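PDB 6QK4: membrane-bound lytic murein transglycosylase A from Burkholderia pseudomallei, which probably cleaves the beta-1,4 linkage between N-acetylmuramic acid and N-acetylglucosamine in peptidoglycan, forming a 1,6-anhydro bond in the N-acetylmuramic acid residue. Local coordinates for residues A[39-50]-A[264-272]. Sequence-based numbering, arbitrary orientation.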
loop_
_atom_site.group_PDB
_atom_site.type_symbol
_atom_site.label_atom_id
_atom_site.label_comp_id
_atom_site.label_asym_id
_atom_site.label_seq_id
_atom_site.Cartn_x
_atom_site.Cartn_y
_atom_site.Cartn_z
ATOM N N ASP A 39 -11.669 8.660 -15.038
ATOM C CA ASP A 39 -11.911 8.077 -13.727
ATOM C C ASP A 39 -13.418 7.883 -13.520
ATOM O O ASP A 39 -14.203 8.841 -13.635
ATOM C CB ASP A 39 -11.322 9.004 -12.655
ATOM C CG ASP A 39 -11.419 8.385 -11.225
ATOM O OD1 ASP A 39 -11.873 7.222 -11.089
ATOM O OD2 ASP A 39 -11.025 9.074 -10.271
ATOM N N SER A 40 -13.817 6.629 -13.260
ATOM C CA SER A 40 -15.210 6.341 -12.952
ATOM C C SER A 40 -15.679 7.074 -11.725
ATOM O O SER A 40 -16.891 7.313 -11.570
ATOM C CB SER A 40 -15.386 4.851 -12.688
ATOM O OG SER A 40 -14.687 4.454 -11.488
ATOM N N LEU A 41 -14.742 7.404 -10.817
ATOM C CA LEU A 41 -14.965 7.984 -9.475
ATOM C C LEU A 41 -15.567 6.984 -8.497
ATOM O O LEU A 41 -15.839 7.363 -7.358
ATOM C CB LEU A 41 -15.855 9.261 -9.500
ATOM C CG LEU A 41 -15.203 10.441 -10.228
ATOM C CD1 LEU A 41 -16.201 11.591 -10.324
ATOM C CD2 LEU A 41 -13.917 10.906 -9.494
ATOM N N ILE A 42 -15.686 5.700 -8.881
ATOM C CA ILE A 42 -16.239 4.698 -7.965
ATOM C C ILE A 42 -15.290 4.500 -6.790
ATOM O O ILE A 42 -14.101 4.245 -6.984
ATOM C CB ILE A 42 -16.470 3.358 -8.656
ATOM C CG1 ILE A 42 -17.547 3.491 -9.757
ATOM C CG2 ILE A 42 -16.905 2.328 -7.584
ATOM C CD1 ILE A 42 -17.514 2.346 -10.697
ATOM N N GLY A 43 -15.805 4.717 -5.584
ATOM C CA GLY A 43 -14.989 4.718 -4.374
ATOM C C GLY A 43 -14.528 6.092 -3.912
ATOM O O GLY A 43 -14.160 6.260 -2.735
ATOM N N ALA A 44 -14.570 7.112 -4.755
ATOM C CA ALA A 44 -14.024 8.393 -4.295
ATOM C C ALA A 44 -14.812 9.027 -3.135
ATOM O O ALA A 44 -14.212 9.666 -2.244
ATOM C CB ALA A 44 -13.940 9.377 -5.482
ATOM N N THR A 45 -16.153 8.855 -3.101
ATOM C CA THR A 45 -16.916 9.412 -1.975
ATOM C C THR A 45 -16.598 8.716 -0.656
ATOM O O THR A 45 -16.779 9.329 0.413
ATOM C CB THR A 45 -18.409 9.319 -2.227
ATOM O OG1 THR A 45 -18.688 8.046 -2.822
ATOM C CG2 THR A 45 -18.841 10.440 -3.236
ATOM N N ILE A 46 -16.216 7.438 -0.697
ATOM C CA ILE A 46 -15.851 6.748 0.547
ATOM C C ILE A 46 -14.627 7.402 1.155
ATOM O O ILE A 46 -14.591 7.736 2.346
ATOM C CB ILE A 46 -15.626 5.243 0.284
ATOM C CG1 ILE A 46 -16.956 4.552 -0.037
ATOM C CG2 ILE A 46 -15.009 4.541 1.483
ATOM C CD1 ILE A 46 -16.865 3.140 -0.622
ATOM N N ALA A 47 -13.598 7.607 0.334
ATOM C CA ALA A 47 -12.370 8.237 0.832
ATOM C C ALA A 47 -12.618 9.691 1.180
ATOM O O ALA A 47 -12.004 10.215 2.116
ATOM C CB ALA A 47 -11.236 8.119 -0.201
ATOM N N LEU A 48 -13.542 10.342 0.466
ATOM C CA LEU A 48 -13.945 11.698 0.812
ATOM C C LEU A 48 -14.578 11.793 2.211
ATOM O O LEU A 48 -14.289 12.724 2.967
ATOM C CB LEU A 48 -14.921 12.246 -0.257
ATOM C CG LEU A 48 -15.567 13.619 0.084
ATOM C CD1 LEU A 48 -14.519 14.670 -0.006
ATOM C CD2 LEU A 48 -16.589 13.923 -0.995
ATOM N N ARG A 49 -15.479 10.876 2.567
ATOM C CA ARG A 49 -16.047 10.937 3.914
ATOM C C ARG A 49 -14.988 10.677 4.977
ATOM O O ARG A 49 -15.006 11.313 6.037
ATOM C CB ARG A 49 -17.193 9.928 4.020
ATOM C CG ARG A 49 -18.448 10.383 3.252
ATOM C CD ARG A 49 -19.678 9.575 3.687
ATOM N NE ARG A 49 -19.466 8.139 3.529
ATOM C CZ ARG A 49 -19.636 7.495 2.376
ATOM N NH1 ARG A 49 -20.033 8.170 1.327
ATOM N NH2 ARG A 49 -19.424 6.171 2.271
ATOM N N GLN A 50 -14.030 9.768 4.716
ATOM C CA GLN A 50 -12.952 9.612 5.708
ATOM C C GLN A 50 -12.163 10.904 5.828
ATOM O O GLN A 50 -11.830 11.324 6.924
ATOM C CB GLN A 50 -12.011 8.458 5.336
ATOM C CG GLN A 50 -12.684 7.108 5.360
ATOM C CD GLN A 50 -13.049 6.682 6.823
ATOM O OE1 GLN A 50 -12.692 7.344 7.813
ATOM N NE2 GLN A 50 -13.727 5.563 6.938
ATOM N N GLY A 264 -5.037 9.515 10.388
ATOM C CA GLY A 264 -5.871 9.018 11.452
ATOM C C GLY A 264 -7.127 8.325 11.007
ATOM O O GLY A 264 -7.952 7.991 11.869
ATOM N N VAL A 265 -7.279 8.065 9.703
ATOM C CA VAL A 265 -8.498 7.455 9.188
ATOM C C VAL A 265 -8.120 6.202 8.431
ATOM O O VAL A 265 -7.027 6.124 7.867
ATOM C CB VAL A 265 -9.300 8.439 8.299
ATOM C CG1 VAL A 265 -9.693 9.624 9.134
ATOM C CG2 VAL A 265 -8.503 8.905 7.070
ATOM N N PRO A 266 -9.020 5.235 8.341
ATOM C CA PRO A 266 -8.761 4.042 7.509
ATOM C C PRO A 266 -8.521 4.430 6.050
ATOM O O PRO A 266 -9.263 5.237 5.474
ATOM C CB PRO A 266 -10.059 3.241 7.627
ATOM C CG PRO A 266 -10.754 3.749 8.841
ATOM C CD PRO A 266 -10.337 5.210 9.002
ATOM N N LEU A 267 -7.484 3.866 5.465
ATOM C CA LEU A 267 -7.201 4.069 4.021
ATOM C C LEU A 267 -8.216 3.354 3.137
ATOM O O LEU A 267 -8.679 2.254 3.446
ATOM C CB LEU A 267 -5.794 3.565 3.702
ATOM C CG LEU A 267 -4.677 4.154 4.571
ATOM C CD1 LEU A 267 -3.311 3.574 4.246
ATOM C CD2 LEU A 267 -4.659 5.642 4.330
ATOM N N THR A 268 -8.513 3.958 1.953
ATOM C CA THR A 268 -9.434 3.334 1.005
ATOM C C THR A 268 -8.656 2.773 -0.181
ATOM O O THR A 268 -7.873 3.509 -0.810
ATOM C CB THR A 268 -10.419 4.401 0.519
ATOM O OG1 THR A 268 -11.123 4.904 1.647
ATOM C CG2 THR A 268 -11.460 3.767 -0.472
ATOM N N PRO A 269 -8.798 1.498 -0.517
ATOM C CA PRO A 269 -8.038 0.943 -1.652
ATOM C C PRO A 269 -8.229 1.762 -2.920
ATOM O O PRO A 269 -9.349 2.082 -3.296
ATOM C CB PRO A 269 -8.620 -0.469 -1.817
ATOM C CG PRO A 269 -9.028 -0.881 -0.340
ATOM C CD PRO A 269 -9.606 0.488 0.197
ATOM N N GLU A 270 -7.129 2.037 -3.614
ATOM C CA GLU A 270 -7.095 2.846 -4.851
ATOM C C GLU A 270 -7.711 4.228 -4.733
ATOM O O GLU A 270 -7.997 4.870 -5.771
ATOM C CB GLU A 270 -7.724 2.075 -6.008
ATOM C CG GLU A 270 -6.965 0.761 -6.233
ATOM C CD GLU A 270 -7.126 0.257 -7.706
ATOM O OE1 GLU A 270 -6.766 0.987 -8.686
ATOM O OE2 GLU A 270 -7.626 -0.886 -7.834
ATOM N N ARG A 271 -7.849 4.770 -3.503
ATOM C CA ARG A 271 -8.329 6.131 -3.359
ATOM C C ARG A 271 -7.530 6.892 -2.322
ATOM O O ARG A 271 -7.925 8.017 -1.986
ATOM C CB ARG A 271 -9.814 6.195 -2.949
ATOM C CG ARG A 271 -10.803 5.660 -4.038
ATOM C CD ARG A 271 -10.835 6.665 -5.210
ATOM N NE ARG A 271 -11.617 6.068 -6.291
ATOM C CZ ARG A 271 -11.705 6.615 -7.502
ATOM N NH1 ARG A 271 -11.075 7.772 -7.704
ATOM N NH2 ARG A 271 -12.386 5.966 -8.513
ATOM N N SER A 272 -6.477 6.285 -1.745
ATOM C CA SER A 272 -5.629 6.938 -0.760
ATOM C C SER A 272 -4.208 6.870 -1.241
ATOM O O SER A 272 -3.794 5.840 -1.794
ATOM C CB SER A 272 -5.680 6.223 0.612
ATOM O OG SER A 272 -6.943 6.338 1.233
#
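Asp39 OD1 takes two donors: Arg271 NH2, 2.9 Å away, on the syn lone pair of OD1, and the backbone N of Leu41, which comes from above the carboxylate plane and closes an Asx turn. The other oxygen, OD2, receives Arg271 NH1 at 2.9 Å along a nearly straight bond (175°). NH1 and NH2 each take one carboxylate oxygen, end-on, with the two planes 12° apart. Leu302 secures both partners, its N bonding Asp39 OD2 and its O accepting from Arg271 NH1. Arg271 NH2 also reaches Ile42 O at 2.9 Å, from above the carbonyl plane; NE adds a weak bond to the same oxygen. This arginine thus ties the loop before helix 44-55 to the loop entering strand 272-274 of the 3D domain, which belongs with the double-psi beta-barrels. Ala44 CB lies over one guanidinium face, near its rim. Arg271 CB packs on Ala47 CB (3.6 Å); a bend about CB-CG (chi2 -71°) then takes the chain past Gly43 O at the helix N-cap. Farther along, Thr268 sets OG1 against Ala47 and CG2 beside Ile46 CG2. Gln50 runs antiparallel to Val265, CB against Val265 CG2, and roughly perpendicular to Pro266, with Gln50 OE1 3.4 Å from Pro266 CD.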